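Immunoglobulin-like protein (Pseudomonas aeruginosa, PDB 3N6Y) is of unknown function but has an immunoglobulin-like beta fold of the E-set type, and it probably belongs to the secreted or periplasmic proteins of this bacterium. Local coordinates at residues Tyr72-Val77 against Asp86-Val91. Sequence-based numbering, arbitrary orientation.
Sequences YLTPGV and DKFEVV
Asp86 meets Thr74 through its backbone and Gly76, at the bend after Pro75, through its carboxylate. Its carbonyl O receives the N-H of Thr74 at 2.9 Å in an almost straight bond (172°), although the donor stands well above the carbonyl plane. Its OD1 comes within 3.3 Å of Gly76 CA, where the backbone has a positive phi (111°) that glycine readily adopts. A water within hydrogen-bonding distance of Asp86 OD1 and Thr74 O bridges the two segments, while OD2 pairs with Arg84. Thr74 suits the bend because its OG1 accepts the N-H of Gly76, closing an ST turn, and also bonds to His85 O.

Lys87 faces Leu73 in a non-hydrogen-bonded pair; Leu73 CD2 lies 3.8 Å from Lys87 CB, so the aliphatic root of the lysine does the touching. Farther out, in one of its two conformers, the chain bends at its last torsion, bringing NZ to Glu89 OE1 in a salt bridge along one strand, apt for an exposed face.

Phe88 forms the hydrogen-bonded pair with Tyr72: Tyr72 N to Phe88 O and Phe88 N to Tyr72 O, both 2.8 Å. With CG beside the backbone N (chi1 -65°), the phenylalanine ring swings toward the bend, where Thr74 CG2 packs obliquely against CD2 and CE2, and CZ approaches Val77 CB. Tyr72 has a similar first torsion, but the strands run antiparallel, so its ring goes the other way. Its CD1 lies 4.0 Å from Phe88 CB, Phe88 O sits at the ring edge, and its OH bonds to Ala104 O.

Val90 places CG2 4.0 Å from Tyr72 CE1, extending the apolar cover of that ring with a compact, beta-branched side chain suited to a strand. Strand 84-92 lies between 68-74 and its hairpin partner 76-78, the outermost strand on this side, with the chain turning a corner at Pro75, as fits a sheet of an immunoglobulin-like, E-set beta fold.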
# COMPACT_ATOMS: atom_id res chain seq x y z
N TYR A 72 -0.58 -6.53 -3.04
CA TYR A 72 -0.73 -5.72 -4.23
C TYR A 72 -1.15 -6.62 -5.38
O TYR A 72 -0.41 -7.54 -5.72
CB TYR A 72 0.62 -5.13 -4.64
CG TYR A 72 1.36 -4.27 -3.61
CD1 TYR A 72 2.01 -4.81 -2.52
CD2 TYR A 72 1.36 -2.88 -3.73
CE1 TYR A 72 2.66 -4.02 -1.60
CE2 TYR A 72 2.03 -2.08 -2.81
CZ TYR A 72 2.66 -2.64 -1.77
OH TYR A 72 3.34 -1.82 -0.87
N LEU A 73 -2.32 -6.39 -5.93
CA LEU A 73 -2.71 -7.06 -7.17
C LEU A 73 -2.45 -6.10 -8.35
O LEU A 73 -2.92 -4.94 -8.35
CB LEU A 73 -4.18 -7.43 -7.10
CG LEU A 73 -4.60 -8.45 -6.05
CD1 LEU A 73 -6.19 -8.64 -6.13
CD2 LEU A 73 -3.91 -9.78 -6.28
N THR A 74 -1.78 -6.62 -9.37
CA THR A 74 -1.28 -5.82 -10.47
C THR A 74 -1.85 -6.35 -11.78
O THR A 74 -2.40 -7.45 -11.80
CB THR A 74 0.26 -5.80 -10.56
OG1 THR A 74 0.72 -6.93 -11.32
CG2 THR A 74 0.90 -5.85 -9.18
N PRO A 75 -1.73 -5.55 -12.88
CA PRO A 75 -2.12 -6.09 -14.17
C PRO A 75 -1.16 -7.08 -14.81
O PRO A 75 -1.45 -7.59 -15.90
CB PRO A 75 -2.23 -4.83 -15.04
CG PRO A 75 -2.21 -3.65 -14.06
CD PRO A 75 -1.39 -4.12 -12.96
N GLY A 76 -0.05 -7.37 -14.13
CA GLY A 76 1.03 -8.27 -14.61
C GLY A 76 2.29 -7.51 -14.92
O GLY A 76 2.47 -7.03 -16.03
N VAL A 77 3.17 -7.42 -13.91
CA VAL A 77 4.51 -6.84 -14.04
C VAL A 77 5.46 -7.94 -14.44
O VAL A 77 5.65 -8.92 -13.72
CB VAL A 77 4.95 -6.20 -12.70
CG1 VAL A 77 6.44 -5.74 -12.77
CG2 VAL A 77 4.01 -5.04 -12.35
N ASP A 86 1.77 -10.97 -10.92
CA ASP A 86 0.37 -10.48 -10.87
C ASP A 86 -0.03 -10.10 -9.45
O ASP A 86 -1.06 -9.41 -9.24
CB ASP A 86 -0.56 -11.57 -11.41
CG ASP A 86 -0.25 -11.90 -12.85
OD1 ASP A 86 -0.61 -11.03 -13.69
OD2 ASP A 86 0.34 -12.97 -13.13
N LYS A 87 0.73 -10.56 -8.48
CA LYS A 87 0.60 -10.05 -7.12
C LYS A 87 1.95 -9.90 -6.52
O LYS A 87 2.89 -10.63 -6.86
CB LYS A 87 -0.25 -10.95 -6.24
CG LYS A 87 0.37 -12.29 -5.87
CD LYS A 87 -0.49 -12.94 -4.82
CE LYS A 87 -0.02 -14.33 -4.35
NZ LYS A 87 1.08 -14.36 -3.31
N PHE A 88 2.06 -8.94 -5.61
CA PHE A 88 3.18 -8.88 -4.67
C PHE A 88 2.59 -8.97 -3.26
O PHE A 88 1.52 -8.40 -2.99
CB PHE A 88 3.90 -7.54 -4.79
CG PHE A 88 4.55 -7.35 -6.11
CD1 PHE A 88 5.68 -8.09 -6.45
CD2 PHE A 88 4.09 -6.41 -7.01
CE1 PHE A 88 6.29 -7.90 -7.68
CE2 PHE A 88 4.71 -6.22 -8.26
CZ PHE A 88 5.80 -6.96 -8.56
N GLU A 89 3.29 -9.66 -2.37
CA GLU A 89 2.94 -9.74 -0.94
C GLU A 89 4.11 -9.31 -0.06
O GLU A 89 5.23 -9.81 -0.19
CB GLU A 89 2.49 -11.15 -0.61
CG GLU A 89 1.03 -11.34 -0.85
CD GLU A 89 0.50 -12.68 -0.30
OE1 GLU A 89 -0.27 -13.33 -1.02
OE2 GLU A 89 0.88 -13.08 0.83
N VAL A 90 3.84 -8.35 0.81
CA VAL A 90 4.87 -7.77 1.67
C VAL A 90 4.37 -7.95 3.09
O VAL A 90 3.22 -7.60 3.36
CB VAL A 90 5.13 -6.29 1.35
CG1 VAL A 90 6.06 -5.67 2.38
CG2 VAL A 90 5.73 -6.14 -0.05
N VAL A 91 5.21 -8.55 3.95
CA VAL A 91 4.80 -8.69 5.37
C VAL A 91 5.43 -7.53 6.14
O VAL A 91 6.60 -7.23 5.94
CB VAL A 91 5.12 -10.05 5.97
CG1 VAL A 91 4.75 -10.03 7.48
CG2 VAL A 91 4.30 -11.12 5.24
O HOH W 1 -2.87 -9.75 -13.16